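Local coordinates for uncharacterized protein (Bacteroides fragilis, PDB 3EUR) that is of unknown function but carries a thioredoxin-like domain, at residues K69-K83 and E92-K104. Residues are numbered along the deposited sequence; the frame is centred on the assembly and turned at random.
Sequences KVLSIYPDEELDEWK and EWTNGYDKELVIK
V70 sets its CB over one face of the W93 indole, 3.8 Å from the centroid of the five-membered ring, a CH-pi contact, while its carbonyl oxygen takes the N-H of T94 in a nearly straight bond (174°). From there the parallel ladder runs on: S72 N to T94 O, G96 N to S72 O, Y74 N to G96 O, and finally D98 N to Y74 O at 2.9 Å. On the face carrying L71, I73 and T94, CD1 of L71 meets CG2 of T94; I73 holds CG1 anti to the backbone N (chi1 -176°), where it meets I103 CD1 at 3.9 Å. Strands 68-74 and 94-97 exemplify the beta-alpha-beta crossover of the thioredoxin-like fold: the returning strand bonds alongside the first, and the connecting helix 79-85 packs on one face. Past the strand, a water bridges P75 O, D98 OD2 and K104 N. K104 NZ forms salt bridges with D76 OD1 (2.8 Å), met from above its carboxylate plane, and E77 OE2 (2.7 Å), met on the syn side; D76 OD2 is hydrogen-bonded to N40 ND2. On the helix, L79 sets CD1 over the centre of the Y97 ring, 3.3 Å from its centroid, and Y97 CD2 comes over a face of W82, 3.7 Å from CZ3, the two rings inclined at 59°.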
# COMPACT_ATOMS: atom_id res chain seq x y z
N LYS A 69 7.76 5.81 -0.95
CA LYS A 69 7.74 4.50 -1.53
C LYS A 69 6.34 3.91 -1.38
O LYS A 69 5.72 4.04 -0.34
CB LYS A 69 8.79 3.56 -0.92
CG LYS A 69 10.22 4.04 -1.23
CD LYS A 69 11.28 3.15 -0.73
CE LYS A 69 11.35 1.82 -1.52
NZ LYS A 69 11.74 1.93 -2.96
N VAL A 70 5.89 3.26 -2.42
CA VAL A 70 4.62 2.57 -2.46
C VAL A 70 4.85 1.11 -2.02
O VAL A 70 5.71 0.40 -2.58
CB VAL A 70 4.00 2.60 -3.86
CG1 VAL A 70 2.69 1.79 -3.90
CG2 VAL A 70 3.73 4.04 -4.33
N LEU A 71 4.07 0.67 -1.02
CA LEU A 71 4.02 -0.71 -0.57
C LEU A 71 2.62 -1.20 -0.86
O LEU A 71 1.66 -0.79 -0.22
CB LEU A 71 4.34 -0.78 0.92
CG LEU A 71 4.34 -2.20 1.50
CD1 LEU A 71 5.31 -3.10 0.81
CD2 LEU A 71 4.63 -2.10 2.99
N SER A 72 2.49 -2.03 -1.90
CA SER A 72 1.23 -2.64 -2.24
C SER A 72 1.09 -3.96 -1.51
O SER A 72 2.03 -4.78 -1.48
CB SER A 72 1.13 -2.88 -3.72
OG SER A 72 0.24 -3.95 -4.07
N ILE A 73 -0.07 -4.21 -0.93
CA ILE A 73 -0.32 -5.43 -0.17
C ILE A 73 -1.64 -6.05 -0.58
O ILE A 73 -2.69 -5.39 -0.52
CB ILE A 73 -0.26 -5.20 1.36
CG1 ILE A 73 -0.43 -6.50 2.14
CG2 ILE A 73 -1.24 -4.21 1.90
CD1 ILE A 73 0.69 -7.56 1.88
N TYR A 74 -1.57 -7.32 -0.95
CA TYR A 74 -2.73 -8.12 -1.26
C TYR A 74 -3.08 -8.98 -0.08
O TYR A 74 -2.27 -9.81 0.35
CB TYR A 74 -2.39 -9.00 -2.46
CG TYR A 74 -3.47 -9.99 -2.83
CD1 TYR A 74 -4.67 -9.57 -3.31
CD2 TYR A 74 -3.25 -11.33 -2.82
CE1 TYR A 74 -5.66 -10.47 -3.65
CE2 TYR A 74 -4.26 -12.24 -3.15
CZ TYR A 74 -5.44 -11.81 -3.59
OH TYR A 74 -6.43 -12.70 -3.94
N PRO A 75 -4.31 -8.82 0.49
CA PRO A 75 -4.63 -9.50 1.76
C PRO A 75 -5.49 -10.74 1.60
O PRO A 75 -5.89 -11.33 2.60
CB PRO A 75 -5.42 -8.45 2.49
CG PRO A 75 -6.20 -7.79 1.40
CD PRO A 75 -5.25 -7.69 0.25
N ASP A 76 -5.85 -11.08 0.39
CA ASP A 76 -6.80 -12.18 0.12
C ASP A 76 -6.11 -13.46 -0.39
O ASP A 76 -4.90 -13.59 -0.31
CB ASP A 76 -7.87 -11.71 -0.86
CG ASP A 76 -8.75 -10.60 -0.29
OD1 ASP A 76 -9.00 -10.62 0.93
OD2 ASP A 76 -9.12 -9.70 -1.07
N GLU A 77 -6.89 -14.44 -0.86
CA GLU A 77 -6.42 -15.86 -1.06
C GLU A 77 -5.96 -16.24 -2.44
O GLU A 77 -5.38 -17.33 -2.63
CB GLU A 77 -7.57 -16.85 -0.72
CG GLU A 77 -8.00 -16.77 0.72
CD GLU A 77 -8.97 -15.64 0.99
OE1 GLU A 77 -9.35 -14.92 0.02
OE2 GLU A 77 -9.32 -15.44 2.17
N GLU A 78 -6.21 -15.41 -3.45
CA GLU A 78 -6.00 -15.82 -4.84
C GLU A 78 -4.61 -15.49 -5.30
O GLU A 78 -4.41 -14.62 -6.18
CB GLU A 78 -7.04 -15.20 -5.77
CG GLU A 78 -8.42 -15.55 -5.39
CD GLU A 78 -8.61 -17.04 -5.45
OE1 GLU A 78 -8.22 -17.64 -6.48
OE2 GLU A 78 -9.08 -17.61 -4.45
N LEU A 79 -3.66 -16.22 -4.75
CA LEU A 79 -2.27 -15.95 -5.04
C LEU A 79 -1.98 -16.08 -6.53
O LEU A 79 -1.24 -15.31 -7.09
CB LEU A 79 -1.34 -16.82 -4.18
CG LEU A 79 0.16 -16.56 -4.42
CD1 LEU A 79 0.53 -15.11 -4.14
CD2 LEU A 79 1.03 -17.49 -3.60
N ASP A 80 -2.54 -17.10 -7.18
CA ASP A 80 -2.26 -17.26 -8.60
C ASP A 80 -2.72 -16.04 -9.45
O ASP A 80 -2.05 -15.63 -10.39
CB ASP A 80 -2.85 -18.61 -9.10
CG ASP A 80 -2.00 -19.81 -8.63
OD1 ASP A 80 -0.99 -19.59 -7.95
OD2 ASP A 80 -2.30 -20.98 -8.98
N GLU A 81 -3.86 -15.51 -9.10
CA GLU A 81 -4.39 -14.31 -9.75
C GLU A 81 -3.61 -13.04 -9.44
O GLU A 81 -3.41 -12.22 -10.33
CB GLU A 81 -5.82 -14.09 -9.32
CG GLU A 81 -6.54 -13.07 -10.19
CD GLU A 81 -8.01 -12.94 -9.82
OE1 GLU A 81 -8.45 -13.77 -9.00
OE2 GLU A 81 -8.70 -12.01 -10.34
N TRP A 82 -3.25 -12.84 -8.17
CA TRP A 82 -2.27 -11.80 -7.85
C TRP A 82 -1.01 -11.99 -8.68
O TRP A 82 -0.50 -11.03 -9.27
CB TRP A 82 -1.91 -11.85 -6.40
CG TRP A 82 -0.95 -10.76 -6.04
CD1 TRP A 82 -1.27 -9.47 -5.74
CD2 TRP A 82 0.46 -10.88 -5.95
NE1 TRP A 82 -0.14 -8.75 -5.51
CE2 TRP A 82 0.94 -9.61 -5.57
CE3 TRP A 82 1.37 -11.92 -6.10
CZ2 TRP A 82 2.30 -9.35 -5.38
CZ3 TRP A 82 2.74 -11.66 -5.95
CH2 TRP A 82 3.17 -10.38 -5.55
N LYS A 83 -0.50 -13.23 -8.78
CA LYS A 83 0.68 -13.47 -9.59
C LYS A 83 0.38 -13.11 -11.05
O LYS A 83 1.24 -12.60 -11.74
CB LYS A 83 1.23 -14.90 -9.40
CG LYS A 83 1.91 -15.02 -8.02
CD LYS A 83 2.92 -16.15 -7.85
CE LYS A 83 3.65 -16.06 -6.49
NZ LYS A 83 5.09 -15.61 -6.52
N GLU A 92 8.91 -0.26 -9.69
CA GLU A 92 9.54 0.47 -8.60
C GLU A 92 8.84 0.24 -7.26
O GLU A 92 9.46 0.33 -6.21
CB GLU A 92 9.59 1.97 -8.91
CG GLU A 92 10.47 2.32 -10.10
CD GLU A 92 9.89 1.85 -11.42
OE1 GLU A 92 8.66 1.64 -11.49
OE2 GLU A 92 10.66 1.68 -12.39
N TRP A 93 7.54 -0.04 -7.30
CA TRP A 93 6.79 -0.23 -6.08
C TRP A 93 7.20 -1.57 -5.45
O TRP A 93 7.76 -2.44 -6.15
CB TRP A 93 5.29 -0.24 -6.36
CG TRP A 93 4.76 0.99 -7.04
CD1 TRP A 93 5.39 2.19 -7.22
CD2 TRP A 93 3.48 1.11 -7.63
NE1 TRP A 93 4.56 3.04 -7.90
CE2 TRP A 93 3.38 2.42 -8.16
CE3 TRP A 93 2.39 0.24 -7.78
CZ2 TRP A 93 2.27 2.86 -8.87
CZ3 TRP A 93 1.29 0.70 -8.46
CH2 TRP A 93 1.25 1.99 -9.00
N THR A 94 6.93 -1.71 -4.16
CA THR A 94 7.16 -2.97 -3.45
C THR A 94 5.81 -3.67 -3.38
O THR A 94 4.90 -3.17 -2.74
CB THR A 94 7.76 -2.70 -2.10
OG1 THR A 94 9.00 -1.97 -2.26
CG2 THR A 94 8.02 -4.04 -1.36
N ASN A 95 5.68 -4.80 -4.07
CA ASN A 95 4.40 -5.42 -4.31
C ASN A 95 4.38 -6.79 -3.64
O ASN A 95 5.06 -7.69 -4.08
CB ASN A 95 4.21 -5.49 -5.84
CG ASN A 95 4.33 -4.08 -6.53
OD1 ASN A 95 3.59 -3.16 -6.13
ND2 ASN A 95 5.22 -3.92 -7.59
N GLY A 96 3.63 -6.94 -2.55
CA GLY A 96 3.61 -8.16 -1.79
C GLY A 96 2.23 -8.69 -1.51
O GLY A 96 1.23 -8.03 -1.73
N TYR A 97 2.21 -9.92 -1.03
CA TYR A 97 0.98 -10.57 -0.55
C TYR A 97 1.14 -11.03 0.89
O TYR A 97 2.23 -11.21 1.40
CB TYR A 97 0.56 -11.72 -1.49
CG TYR A 97 1.54 -12.86 -1.57
CD1 TYR A 97 1.39 -14.00 -0.77
CD2 TYR A 97 2.60 -12.84 -2.47
CE1 TYR A 97 2.29 -15.09 -0.88
CE2 TYR A 97 3.46 -13.93 -2.60
CZ TYR A 97 3.29 -15.03 -1.80
OH TYR A 97 4.17 -16.09 -1.96
N ASP A 98 -0.00 -11.24 1.52
CA ASP A 98 -0.08 -11.65 2.89
C ASP A 98 -0.23 -13.16 2.94
O ASP A 98 -1.34 -13.70 2.92
CB ASP A 98 -1.29 -10.96 3.52
CG ASP A 98 -1.44 -11.21 5.02
OD1 ASP A 98 -0.76 -12.10 5.58
OD2 ASP A 98 -2.34 -10.54 5.59
N LYS A 99 0.90 -13.85 2.96
CA LYS A 99 0.90 -15.30 2.78
C LYS A 99 0.02 -16.00 3.77
O LYS A 99 -0.74 -16.89 3.38
CB LYS A 99 2.32 -15.86 2.86
CG LYS A 99 2.35 -17.40 2.57
CD LYS A 99 3.71 -17.95 2.34
CE LYS A 99 3.63 -19.51 2.28
NZ LYS A 99 4.90 -20.18 2.70
N GLU A 100 0.14 -15.64 5.02
CA GLU A 100 -0.56 -16.29 6.10
C GLU A 100 -1.99 -15.76 6.35
O GLU A 100 -2.67 -16.20 7.26
CB GLU A 100 0.26 -16.06 7.37
CG GLU A 100 1.84 -16.15 7.18
CD GLU A 100 2.52 -14.88 6.53
OE1 GLU A 100 1.83 -13.89 6.24
OE2 GLU A 100 3.78 -14.87 6.30
N LEU A 101 -2.40 -14.75 5.58
CA LEU A 101 -3.70 -14.09 5.74
C LEU A 101 -3.89 -13.48 7.13
O LEU A 101 -4.98 -13.51 7.72
CB LEU A 101 -4.84 -15.07 5.43
CG LEU A 101 -4.70 -15.75 4.07
CD1 LEU A 101 -5.78 -16.84 3.95
CD2 LEU A 101 -4.77 -14.76 2.90
N VAL A 102 -2.85 -12.89 7.65
CA VAL A 102 -2.85 -12.29 8.96
C VAL A 102 -3.73 -11.04 9.05
O VAL A 102 -4.47 -10.84 10.01
CB VAL A 102 -1.43 -12.09 9.47
CG1 VAL A 102 -1.45 -11.49 10.83
CG2 VAL A 102 -0.63 -13.42 9.47
N ILE A 103 -3.65 -10.18 8.05
CA ILE A 103 -4.45 -8.98 8.06
C ILE A 103 -5.94 -9.33 8.17
O ILE A 103 -6.64 -8.73 8.99
CB ILE A 103 -4.17 -8.07 6.83
CG1 ILE A 103 -2.73 -7.53 6.85
CG2 ILE A 103 -5.19 -6.96 6.77
CD1 ILE A 103 -2.27 -6.94 5.54
N LYS A 104 -6.38 -10.29 7.38
CA LYS A 104 -7.78 -10.74 7.48
C LYS A 104 -8.04 -11.44 8.79
O LYS A 104 -9.00 -11.10 9.52
CB LYS A 104 -8.01 -11.80 6.44
CG LYS A 104 -8.24 -11.29 5.15
CD LYS A 104 -8.54 -12.44 4.10
CE LYS A 104 -9.96 -12.51 3.73
NZ LYS A 104 -10.11 -12.84 2.26
O HOH W 1 8.76 0.63 -3.16
O HOH W 2 -4.96 -11.19 5.16
O HOH W 3 -2.26 -13.92 0.36
O HOH W 4 6.22 -15.71 -3.62